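Local coordinates for carbohydrate kinase, FGGY (Rhodospirillum rubrum, PDB 3IFR), which probably transfers phosphate from ATP to D-xylulose, as a xylulokinase of the FGGY family of carbohydrate kinases, at residues A[299-304]-A[388-393]; A[263-268]-A[414-419]; A[19-24]-A[64-69]; A[145-148]-A[153-156]; A[441-446]-A[456-461]. All coordinates share one frame; numbering follows the deposited sequence.

Contact 1. Residues A[299-304]-A[388-393]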
# COMPACT_ATOMS: atom_id res chain seq x y z
N GLY A 299 -3.75 6.75 2.44
CA GLY A 299 -4.91 6.86 1.59
C GLY A 299 -4.51 6.40 0.22
O GLY A 299 -3.36 6.23 -0.10
N CYS A 300 -5.52 6.22 -0.62
CA CYS A 300 -5.35 5.62 -1.91
C CYS A 300 -6.24 6.44 -2.83
O CYS A 300 -7.30 6.87 -2.43
CB CYS A 300 -5.86 4.19 -1.84
SG CYS A 300 -5.69 3.32 -3.39
N MSE A 301 -5.80 6.71 -4.05
CA MSE A 301 -6.77 7.17 -5.02
C MSE A 301 -6.90 6.23 -6.20
O MSE A 301 -5.92 5.85 -6.85
CB MSE A 301 -6.46 8.55 -5.52
CG MSE A 301 -6.73 9.63 -4.53
SE MSE A 301 -5.32 10.91 -4.95
CE MSE A 301 -5.38 10.57 -6.97
N ALA A 302 -8.14 5.89 -6.48
CA ALA A 302 -8.41 4.85 -7.44
C ALA A 302 -7.81 5.14 -8.82
O ALA A 302 -7.20 4.26 -9.44
CB ALA A 302 -9.87 4.62 -7.52
N ALA A 303 -7.95 6.35 -9.34
CA ALA A 303 -7.50 6.56 -10.71
C ALA A 303 -6.36 7.54 -10.75
O ALA A 303 -6.58 8.73 -10.54
CB ALA A 303 -8.65 7.04 -11.59
N THR A 304 -5.15 7.05 -11.01
CA THR A 304 -3.95 7.89 -11.06
C THR A 304 -3.16 7.67 -12.35
O THR A 304 -3.40 8.34 -13.36
CB THR A 304 -3.07 7.65 -9.83
OG1 THR A 304 -3.62 8.38 -8.73
CG2 THR A 304 -1.68 8.14 -10.05
N ARG A 388 -3.38 17.06 -3.18
CA ARG A 388 -3.44 18.19 -2.26
C ARG A 388 -4.54 18.03 -1.20
O ARG A 388 -4.30 18.29 0.00
CB ARG A 388 -3.64 19.49 -3.03
CG ARG A 388 -3.89 20.71 -2.12
CD ARG A 388 -3.52 22.01 -2.81
NE ARG A 388 -4.10 23.20 -2.18
CZ ARG A 388 -3.92 24.46 -2.60
NH1 ARG A 388 -3.18 24.71 -3.67
NH2 ARG A 388 -4.50 25.47 -1.97
N HIS A 389 -5.72 17.59 -1.67
CA HIS A 389 -6.88 17.40 -0.82
C HIS A 389 -6.60 16.42 0.34
O HIS A 389 -6.79 16.76 1.52
CB HIS A 389 -8.11 17.01 -1.67
CG HIS A 389 -9.36 16.81 -0.88
ND1 HIS A 389 -10.35 15.92 -1.25
CD2 HIS A 389 -9.78 17.35 0.29
CE1 HIS A 389 -11.32 15.93 -0.37
NE2 HIS A 389 -11.00 16.80 0.58
N HIS A 390 -6.11 15.23 0.02
CA HIS A 390 -5.54 14.35 1.05
C HIS A 390 -4.61 15.06 2.06
O HIS A 390 -4.71 14.85 3.27
CB HIS A 390 -4.76 13.21 0.41
CG HIS A 390 -5.63 12.11 -0.09
ND1 HIS A 390 -6.11 12.08 -1.38
CD2 HIS A 390 -6.10 10.99 0.51
CE1 HIS A 390 -6.83 10.99 -1.56
NE2 HIS A 390 -6.85 10.32 -0.42
N VAL A 391 -3.67 15.84 1.54
CA VAL A 391 -2.72 16.53 2.40
C VAL A 391 -3.49 17.46 3.36
O VAL A 391 -3.21 17.50 4.56
CB VAL A 391 -1.67 17.35 1.56
CG1 VAL A 391 -0.71 18.11 2.48
CG2 VAL A 391 -0.89 16.42 0.64
N ALA A 392 -4.47 18.17 2.82
CA ALA A 392 -5.27 19.07 3.62
C ALA A 392 -5.98 18.23 4.69
O ALA A 392 -6.09 18.62 5.86
CB ALA A 392 -6.31 19.84 2.73
N VAL A 393 -6.47 17.07 4.29
CA VAL A 393 -7.11 16.23 5.28
C VAL A 393 -6.11 15.80 6.34
O VAL A 393 -6.42 15.89 7.51
CB VAL A 393 -7.93 15.08 4.66
CG1 VAL A 393 -8.42 14.12 5.73
CG2 VAL A 393 -9.11 15.68 3.92
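H390 of the long helix 372-397 lays its imidazole against residues 299-301 of strand 298-301, an outermost strand of the six-stranded mixed sheet in the C-terminal half of this actin-like ATPase fold. Strand and helix run nearly antiparallel, at 161°, with their local axes 10.3 Å apart, and H390 alone of its helical segment bridges the gap. Its main partner is M301, modelled as selenomethionine. The CG of M301 comes within 3.3 Å of CE1 of H390, and the chain then bends at chi2 and chi3, so that SE lies 4.5 Å from the centroid of the H390 ring. The approach is oblique, 60° from the ring normal, the selenium counterpart of a sulfur-aromatic contact. A long, unbranched, flexible methionine-type chain suits this place because its bends let CG and SE lie obliquely beside CE1 and ND1. G299 suits its own place by lacking a side chain: a beta carbon there would come within about 3.0 Å of CD2 of H390. The C300 side chain leaves the strand away from the helix and lies about 5 Å from a bound phosphate ion, probably from the crystallisation liquor. The H390 ring is steadied from its own helix, since ND1 hydrogen-bonds to the carbonyl oxygen of A386, one turn back. Around this centre, I271 of strand 269-273 also touches H390 and pairs through its backbone with G299, while helix 475-496 brings Y482 against H389 and A392.

Contact 2. Residues A[263-268]-A[414-419]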
# COMPACT_ATOMS: atom_id res chain seq x y z
N LEU A 263 4.26 10.33 -1.77
CA LEU A 263 3.24 10.44 -2.78
C LEU A 263 3.61 9.48 -3.88
O LEU A 263 4.62 9.69 -4.55
CB LEU A 263 3.25 11.84 -3.35
CG LEU A 263 2.40 12.96 -2.78
CD1 LEU A 263 1.94 12.76 -1.33
CD2 LEU A 263 3.24 14.18 -2.98
N LYS A 264 2.77 8.48 -4.09
CA LYS A 264 3.10 7.34 -4.93
C LYS A 264 2.31 7.46 -6.22
O LYS A 264 1.09 7.28 -6.22
CB LYS A 264 2.67 6.05 -4.21
CG LYS A 264 3.50 4.83 -4.52
CD LYS A 264 3.41 3.80 -3.37
CE LYS A 264 4.18 2.52 -3.72
NZ LYS A 264 3.92 2.10 -5.13
N PHE A 265 2.99 7.81 -7.30
CA PHE A 265 2.32 7.93 -8.59
C PHE A 265 2.28 6.60 -9.36
O PHE A 265 2.93 6.44 -10.38
CB PHE A 265 2.96 9.05 -9.41
CG PHE A 265 2.73 10.39 -8.83
CD1 PHE A 265 1.68 11.18 -9.28
CD2 PHE A 265 3.52 10.85 -7.80
CE1 PHE A 265 1.46 12.40 -8.72
CE2 PHE A 265 3.30 12.06 -7.24
CZ PHE A 265 2.27 12.83 -7.68
N GLY A 266 1.53 5.65 -8.81
CA GLY A 266 1.32 4.33 -9.40
C GLY A 266 0.04 4.30 -10.21
O GLY A 266 -0.62 5.33 -10.42
N GLY A 267 -0.33 3.13 -10.69
CA GLY A 267 -1.54 3.00 -11.46
C GLY A 267 -2.68 3.59 -10.68
O GLY A 267 -3.47 4.38 -11.20
N ALA A 268 -2.76 3.18 -9.41
CA ALA A 268 -3.57 3.83 -8.39
C ALA A 268 -2.63 4.60 -7.48
O ALA A 268 -1.50 4.16 -7.21
CB ALA A 268 -4.31 2.81 -7.61
N ARG A 414 8.63 15.17 -15.69
CA ARG A 414 9.14 16.39 -15.06
C ARG A 414 8.03 17.44 -15.07
O ARG A 414 7.94 18.30 -14.18
CB ARG A 414 10.40 16.90 -15.79
CG ARG A 414 11.01 18.16 -15.18
CD ARG A 414 11.26 17.97 -13.66
NE ARG A 414 11.76 19.17 -12.96
CZ ARG A 414 11.00 20.22 -12.64
NH1 ARG A 414 9.71 20.25 -12.99
NH2 ARG A 414 11.52 21.25 -11.99
N VAL A 415 7.19 17.36 -16.08
CA VAL A 415 6.08 18.29 -16.12
C VAL A 415 5.08 18.00 -14.99
O VAL A 415 4.60 18.92 -14.34
CB VAL A 415 5.40 18.24 -17.47
CG1 VAL A 415 4.28 19.26 -17.54
CG2 VAL A 415 6.46 18.52 -18.56
N TRP A 416 4.78 16.72 -14.77
CA TRP A 416 3.77 16.36 -13.78
C TRP A 416 4.29 16.77 -12.41
O TRP A 416 3.57 17.39 -11.65
CB TRP A 416 3.45 14.86 -13.80
CG TRP A 416 2.09 14.53 -13.25
CD1 TRP A 416 1.09 15.42 -12.89
CD2 TRP A 416 1.54 13.21 -13.03
NE1 TRP A 416 -0.00 14.72 -12.44
CE2 TRP A 416 0.24 13.38 -12.53
CE3 TRP A 416 2.04 11.91 -13.22
CZ2 TRP A 416 -0.57 12.29 -12.21
CZ3 TRP A 416 1.23 10.84 -12.92
CH2 TRP A 416 -0.06 11.03 -12.41
N MSE A 417 5.55 16.45 -12.13
CA MSE A 417 6.14 16.74 -10.83
C MSE A 417 6.27 18.25 -10.58
O MSE A 417 6.04 18.72 -9.47
CB MSE A 417 7.47 16.02 -10.69
CG MSE A 417 7.36 14.52 -10.77
SE MSE A 417 6.17 13.71 -9.38
CE MSE A 417 4.45 13.78 -10.37
N GLY A 418 6.63 19.02 -11.60
CA GLY A 418 6.61 20.47 -11.50
C GLY A 418 5.20 20.88 -11.11
O GLY A 418 4.99 21.67 -10.18
N ILE A 419 4.21 20.30 -11.78
CA ILE A 419 2.83 20.62 -11.46
C ILE A 419 2.52 20.25 -10.01
O ILE A 419 1.91 21.03 -9.28
CB ILE A 419 1.86 19.93 -12.43
CG1 ILE A 419 1.89 20.65 -13.79
CG2 ILE A 419 0.42 19.77 -11.82
CD1 ILE A 419 1.31 19.80 -14.90
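W416, whose indole meets F265 across this contact, hydrogen-bonds through NE1 to the carbonyl oxygen of L380 in helix 372-397. This bond satisfies the one polar atom of a buried side chain and helps fix the rotation of the indole. Its backbone N is bonded as well, to OG of S413, just before helix 414-424 begins. With the indole set in this way, F265 of the segment 263-268 presents the CD1 side of its ring to the indole face. The pair is a T-shaped, edge-to-face contact, with centroids of F265 and the six-membered ring of W416 4.8 Å apart and planes at 66°. The nearest atoms are CD1 of F265 and CH2 of W416, at 3.6 Å. M417, modelled as selenomethionine, takes the face of F265. Its chain bends at chi2 and again at chi3 (89°), which carries CE back to lie 3.6 Å from the F265 centroid, 12° from the ring normal. SE is farther off, 4.4 Å from the same centroid, in an oblique Met-aromatic contact. That methyl also rests over the rim of the W416 face, on the same side as F265 CD1, and thus fills the corner between the two rings. F265 itself is the centre of an inverse gamma turn, closed by a weak bond from G266 N to K264 O, and its ring also meets F387. With no hydrogen bond between the segments, strand and helix are joined by dispersion and by weakly positive C-H groups lying against pi clouds, an interaction suited to a buried site.

Contact 3. Residues A[19-24]-A[64-69]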
# COMPACT_ATOMS: atom_id res chain seq x y z
N THR A 19 6.71 -12.63 -6.41
CA THR A 19 7.38 -12.91 -5.15
C THR A 19 8.84 -12.56 -5.32
O THR A 19 9.50 -13.10 -6.19
CB THR A 19 7.31 -14.40 -4.73
OG1 THR A 19 5.96 -14.81 -4.58
CG2 THR A 19 8.03 -14.61 -3.40
N ILE A 20 9.34 -11.65 -4.50
CA ILE A 20 10.63 -11.02 -4.73
C ILE A 20 11.42 -11.12 -3.46
O ILE A 20 10.87 -10.87 -2.40
CB ILE A 20 10.45 -9.56 -5.07
CG1 ILE A 20 9.69 -9.42 -6.39
CG2 ILE A 20 11.80 -8.87 -5.17
CD1 ILE A 20 9.17 -8.00 -6.66
N ALA A 21 12.68 -11.52 -3.56
CA ALA A 21 13.57 -11.54 -2.40
C ALA A 21 14.87 -10.83 -2.75
O ALA A 21 15.36 -10.95 -3.88
CB ALA A 21 13.91 -12.95 -1.99
N ILE A 22 15.44 -10.15 -1.76
CA ILE A 22 16.72 -9.48 -1.94
C ILE A 22 17.70 -9.76 -0.81
O ILE A 22 17.31 -10.00 0.35
CB ILE A 22 16.55 -7.97 -2.05
CG1 ILE A 22 16.11 -7.43 -0.69
CG2 ILE A 22 15.52 -7.64 -3.14
CD1 ILE A 22 15.69 -5.96 -0.71
N LEU A 23 18.98 -9.74 -1.18
CA LEU A 23 20.05 -9.89 -0.24
C LEU A 23 20.77 -8.59 -0.22
O LEU A 23 21.24 -8.10 -1.27
CB LEU A 23 21.02 -10.98 -0.69
CG LEU A 23 22.18 -11.29 0.28
CD1 LEU A 23 21.67 -11.78 1.65
CD2 LEU A 23 23.15 -12.32 -0.30
N VAL A 24 20.88 -8.01 0.97
CA VAL A 24 21.55 -6.73 1.13
C VAL A 24 22.76 -6.91 2.02
O VAL A 24 22.70 -7.59 3.06
CB VAL A 24 20.63 -5.73 1.83
CG1 VAL A 24 21.37 -4.46 2.13
CG2 VAL A 24 19.35 -5.51 1.02
N ALA A 64 16.48 -19.65 -2.05
CA ALA A 64 17.56 -20.48 -2.58
C ALA A 64 18.32 -19.82 -3.75
O ALA A 64 19.54 -19.88 -3.84
CB ALA A 64 17.00 -21.78 -3.01
N GLU A 65 17.61 -19.15 -4.64
CA GLU A 65 18.30 -18.48 -5.76
C GLU A 65 19.21 -17.36 -5.26
O GLU A 65 20.27 -17.13 -5.83
CB GLU A 65 17.31 -17.94 -6.79
CG GLU A 65 18.03 -17.35 -7.98
CD GLU A 65 17.10 -16.74 -9.00
OE1 GLU A 65 16.17 -17.45 -9.45
OE2 GLU A 65 17.30 -15.56 -9.37
N LEU A 66 18.81 -16.69 -4.18
CA LEU A 66 19.62 -15.65 -3.57
C LEU A 66 21.01 -16.21 -3.20
O LEU A 66 22.03 -15.59 -3.50
CB LEU A 66 18.95 -15.13 -2.30
CG LEU A 66 18.43 -13.70 -2.26
CD1 LEU A 66 17.81 -13.30 -3.58
CD2 LEU A 66 17.50 -13.44 -1.06
N LYS A 67 21.01 -17.36 -2.54
CA LYS A 67 22.22 -18.05 -2.13
C LYS A 67 23.04 -18.49 -3.33
O LYS A 67 24.24 -18.45 -3.30
CB LYS A 67 21.82 -19.26 -1.31
CG LYS A 67 22.90 -19.94 -0.49
CD LYS A 67 22.34 -21.30 0.02
CE LYS A 67 23.07 -21.79 1.25
NZ LYS A 67 22.32 -22.93 1.92
N THR A 68 22.38 -18.91 -4.40
CA THR A 68 23.00 -19.44 -5.61
C THR A 68 23.62 -18.33 -6.41
O THR A 68 24.64 -18.50 -7.06
CB THR A 68 21.93 -20.17 -6.46
OG1 THR A 68 21.94 -21.54 -6.10
CG2 THR A 68 22.22 -20.09 -7.93
N THR A 69 22.94 -17.19 -6.40
CA THR A 69 23.44 -16.00 -7.07
C THR A 69 24.65 -15.37 -6.34
O THR A 69 25.68 -15.10 -6.94
CB THR A 69 22.29 -15.00 -7.25
OG1 THR A 69 21.45 -15.43 -8.35
CG2 THR A 69 22.79 -13.58 -7.47
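L66 has chi1 at -113°, away from a staggered value, and chi2 at 39°; together they bring both of its methyl groups down on A21 to L23. This is helix-on-sheet packing in the N-terminal domain of the actin-like ATPase fold: helix 52-70 covers strand 18-25, an inner strand of the mixed sheet between strands 29-37 and 8-14. The local axes of strand 19-24 and helix 64-69 approach to 8.6 Å and are inclined at 39°. A21 and L23 direct their CB atoms toward the helix, whereas I22 between them points away and packs on A438 and V439 of helix 437-448. Alanine suits position 21 because its single methyl lets the leucine come close to the strand: CB of A21 lies 3.7 Å from CD2 of L66. L23 is larger and meets the branch point instead, its CB 4.1 Å from CG of L66. W75 touches both leucines, and A34 of strand 29-37 touches L66, so apolar groups from the loop and the next strand add to its buried surroundings. On the same helix E65 forms a salt bridge with R36, and NZ of K67 hydrogen-bonds to the carbonyl oxygen of G232. At the centre the leucine presses on the main chain itself: CD1 of L66 is 3.4 Å from O of A21, and its CD2 is 3.7 Å from C of I22.

Contact 4. Residues A[145-148]-A[153-156]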
# COMPACT_ATOMS: atom_id res chain seq x y z
N TRP A 145 -18.88 -13.65 4.85
CA TRP A 145 -19.25 -14.22 3.54
C TRP A 145 -19.01 -15.74 3.54
O TRP A 145 -19.88 -16.53 3.18
CB TRP A 145 -18.44 -13.57 2.42
CG TRP A 145 -18.77 -14.10 1.07
CD1 TRP A 145 -19.63 -13.53 0.17
CD2 TRP A 145 -18.26 -15.29 0.46
NE1 TRP A 145 -19.69 -14.31 -0.97
CE2 TRP A 145 -18.85 -15.39 -0.82
CE3 TRP A 145 -17.35 -16.27 0.85
CZ2 TRP A 145 -18.57 -16.45 -1.69
CZ3 TRP A 145 -17.06 -17.32 -0.02
CH2 TRP A 145 -17.68 -17.41 -1.27
N ILE A 146 -17.82 -16.14 3.94
CA ILE A 146 -17.49 -17.53 4.07
C ILE A 146 -18.48 -18.32 4.95
O ILE A 146 -18.90 -19.43 4.58
CB ILE A 146 -16.07 -17.66 4.64
CG1 ILE A 146 -15.04 -17.46 3.54
CG2 ILE A 146 -15.85 -19.02 5.27
CD1 ILE A 146 -13.68 -17.30 4.13
N GLU A 147 -18.83 -17.78 6.12
CA GLU A 147 -19.79 -18.45 6.99
C GLU A 147 -21.10 -18.71 6.26
O GLU A 147 -21.74 -19.74 6.46
CB GLU A 147 -20.13 -17.56 8.17
CG GLU A 147 -21.42 -17.93 8.86
CD GLU A 147 -21.57 -17.17 10.16
OE1 GLU A 147 -21.44 -17.82 11.20
OE2 GLU A 147 -21.78 -15.94 10.16
N ARG A 148 -21.52 -17.76 5.44
CA ARG A 148 -22.80 -17.95 4.79
C ARG A 148 -22.69 -18.75 3.49
O ARG A 148 -23.63 -19.45 3.13
CB ARG A 148 -23.56 -16.61 4.59
CG ARG A 148 -23.59 -16.11 3.18
CD ARG A 148 -24.93 -15.48 2.77
NE ARG A 148 -25.67 -14.85 3.86
CZ ARG A 148 -25.42 -13.65 4.39
NH1 ARG A 148 -24.42 -12.90 3.94
NH2 ARG A 148 -26.17 -13.21 5.39
N VAL A 153 -16.26 -24.84 5.21
CA VAL A 153 -14.98 -24.18 5.41
C VAL A 153 -15.01 -23.47 6.74
O VAL A 153 -14.12 -23.66 7.58
CB VAL A 153 -14.66 -23.20 4.28
CG1 VAL A 153 -13.34 -22.49 4.56
CG2 VAL A 153 -14.56 -23.99 2.97
N PHE A 154 -16.06 -22.69 6.96
CA PHE A 154 -16.15 -21.86 8.15
C PHE A 154 -16.02 -22.65 9.45
O PHE A 154 -15.35 -22.20 10.40
CB PHE A 154 -17.44 -21.05 8.17
CG PHE A 154 -17.44 -19.97 9.20
CD1 PHE A 154 -16.79 -18.76 8.96
CD2 PHE A 154 -18.10 -20.15 10.40
CE1 PHE A 154 -16.79 -17.74 9.90
CE2 PHE A 154 -18.11 -19.14 11.35
CZ PHE A 154 -17.43 -17.92 11.10
N GLY A 155 -16.66 -23.80 9.51
CA GLY A 155 -16.69 -24.56 10.75
C GLY A 155 -15.34 -25.21 11.04
O GLY A 155 -15.00 -25.53 12.18
N ALA A 156 -14.56 -25.42 9.98
CA ALA A 156 -13.23 -26.02 10.16
C ALA A 156 -12.10 -25.04 10.51
O ALA A 156 -10.97 -25.47 10.62
CB ALA A 156 -12.85 -26.77 8.93
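I146 is the first residue of its segment to reach the next helix, at a tight helix-to-helix corner in the N-terminal half of the FGGY kinase, where helix 139-149 is followed almost at once by helix 151-155. Its CG2, anti to the backbone N, meets the F154 ring at the edge, in the ring plane, 3.8 Å from CD1 of F154. The same methyl is 4.3 Å from CG1 of V153, and L91 of strand 90-92 touches both I146 and V153. A beta-branched residue suits this place, since CG2 meets the second helix while CG1 branches off beside the backbone N. E147 comes next and takes the ring face. Its CB sits almost squarely over F154, 3.6 Å from the ring centroid and 10° from the normal, a CH-pi contact, and the backbone is close too, with E147 CA 3.6 Å from CG of F154. Beyond CG the chain is extended, bringing the carboxylate alongside the ring, and OE2 hydrogen-bonds to ND1 of H204. Replacing F154 by an alanine would remove the surface under the glutamate CB and beside the isoleucine methyl, and would probably leave a gap at the corner and let the glutamate arm shift against H204. The carboxylate plane stands 41° from the ring, and OE1 of E147 lies 3.6 Å from CE2 of F154.

Contact 5. Residues A[441-446]-A[456-461]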
# COMPACT_ATOMS: atom_id res chain seq x y z
N ALA A 441 11.53 -4.20 3.99
CA ALA A 441 11.64 -5.40 4.83
C ALA A 441 13.07 -5.77 5.24
O ALA A 441 13.31 -6.05 6.41
CB ALA A 441 10.88 -6.62 4.22
N ALA A 442 14.03 -5.75 4.31
CA ALA A 442 15.42 -5.95 4.71
C ALA A 442 15.76 -4.96 5.83
O ALA A 442 16.45 -5.32 6.78
CB ALA A 442 16.35 -5.73 3.56
N TRP A 443 15.26 -3.73 5.72
CA TRP A 443 15.63 -2.71 6.69
C TRP A 443 15.19 -3.04 8.10
O TRP A 443 15.85 -2.68 9.07
CB TRP A 443 15.14 -1.31 6.27
CG TRP A 443 16.10 -0.30 6.75
CD1 TRP A 443 15.90 0.66 7.74
CD2 TRP A 443 17.46 -0.18 6.35
NE1 TRP A 443 17.07 1.38 7.94
CE2 TRP A 443 18.03 0.89 7.10
CE3 TRP A 443 18.25 -0.85 5.41
CZ2 TRP A 443 19.35 1.28 6.92
CZ3 TRP A 443 19.56 -0.45 5.25
CH2 TRP A 443 20.10 0.61 5.99
N VAL A 444 14.07 -3.72 8.23
CA VAL A 444 13.61 -4.07 9.55
C VAL A 444 14.59 -5.00 10.22
O VAL A 444 14.85 -4.92 11.44
CB VAL A 444 12.24 -4.71 9.52
CG1 VAL A 444 11.93 -5.30 10.85
CG2 VAL A 444 11.19 -3.70 9.10
N ALA A 445 15.14 -5.90 9.44
CA ALA A 445 16.04 -6.89 9.99
C ALA A 445 17.40 -6.24 10.16
O ALA A 445 18.20 -6.66 10.99
CB ALA A 445 16.12 -8.10 9.09
N ALA A 446 17.67 -5.23 9.34
CA ALA A 446 18.95 -4.53 9.40
C ALA A 446 19.08 -3.83 10.77
O ALA A 446 20.09 -3.95 11.45
CB ALA A 446 19.04 -3.52 8.30
N ASP A 456 15.93 6.01 9.29
CA ASP A 456 16.75 6.96 8.63
C ASP A 456 17.62 6.47 7.46
O ASP A 456 17.62 7.00 6.38
CB ASP A 456 17.68 7.44 9.73
CG ASP A 456 17.98 8.84 9.64
OD1 ASP A 456 17.08 9.66 9.63
OD2 ASP A 456 19.16 9.13 9.57
N ASP A 457 18.38 5.44 7.72
CA ASP A 457 19.42 5.05 6.82
C ASP A 457 19.00 4.24 5.62
O ASP A 457 19.77 4.04 4.71
CB ASP A 457 20.54 4.45 7.61
CG ASP A 457 21.31 5.48 8.28
OD1 ASP A 457 21.83 6.31 7.56
OD2 ASP A 457 21.38 5.50 9.50
N VAL A 458 17.76 3.81 5.61
CA VAL A 458 17.22 3.00 4.57
C VAL A 458 17.50 3.58 3.20
O VAL A 458 17.60 2.89 2.23
CB VAL A 458 15.72 2.85 4.73
CG1 VAL A 458 15.02 4.15 4.51
CG2 VAL A 458 15.20 1.85 3.84
N THR A 459 17.59 4.88 3.12
CA THR A 459 17.54 5.52 1.85
C THR A 459 18.79 5.40 1.00
O THR A 459 18.77 5.73 -0.15
CB THR A 459 17.10 6.95 1.99
OG1 THR A 459 15.96 7.17 1.15
CG2 THR A 459 18.21 7.85 1.63
N ALA A 460 19.85 4.88 1.60
CA ALA A 460 21.06 4.44 0.95
C ALA A 460 20.78 3.34 -0.00
O ALA A 460 21.62 2.99 -0.77
CB ALA A 460 22.06 4.00 1.95
N LEU A 461 19.59 2.77 0.06
CA LEU A 461 19.24 1.64 -0.76
C LEU A 461 18.33 2.05 -1.84
O LEU A 461 17.98 1.26 -2.65
CB LEU A 461 18.53 0.61 0.06
CG LEU A 461 19.18 -0.69 0.42
CD1 LEU A 461 20.60 -0.72 0.11
CD2 LEU A 461 18.93 -0.96 1.80
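W443 carries this contact, projecting from helix 437-448 onto a 3-10 turn, residues 457-461, in the connection from that helix to the outermost strand 463-468 of the C-terminal sheet. Its CB starts 4.0 Å from CG2 of V458. Next along, CG stays by the same methyl, and CD1 is 3.7 Å from CB of V458. NE1 passes close to the backbone N of V458, but both are donors; its hydrogen bond goes instead to the carbonyl oxygen of G454. Farther out, CZ2 is 3.3 Å from the carbonyl carbon of D457 and 3.5 Å from its CB. The six-membered ring lies flat against the turn, with CA of V458 over its centre, 3.6 Å from the centroid and 19° from the normal, a CH-pi contact. On the opposite face, toward the rim, is CB of A446, small enough to let the indole lie back on its own helix. D457 adds a second hold on the loop, its OD2 accepting a hydrogen bond from the backbone N of G454. A phenylalanine in place of W443 would lack the indole N-H, would probably leave the G454 oxygen without this donor, and would cover less of the 3-10 turn. The indole ends in a plain hydrocarbon touch: CZ3 of W443 lies 3.5 Å from CD2 of L461.

Along the chain, contacts 3 and 4 close first; contact 2 then opens, encloses contact 1, and contact 5 follows. Contacts 1 and 2 lie on the C-terminal sheet with centres 12 Å apart and touch directly, T304 N probably hydrogen-bonding to G267 O. Contact 3 belongs to the N-terminal sheet. Contact 5 is centred about 17 Å from it, and V24 packs on A442 and L461, so helix 437-448 and its following turn meet the N-terminal sheet. Contact 4 is remote, its centre 36 to 42 Å from the others. The set thus samples both halves of the kinase, with the packing between contacts 3 and 5 linking them.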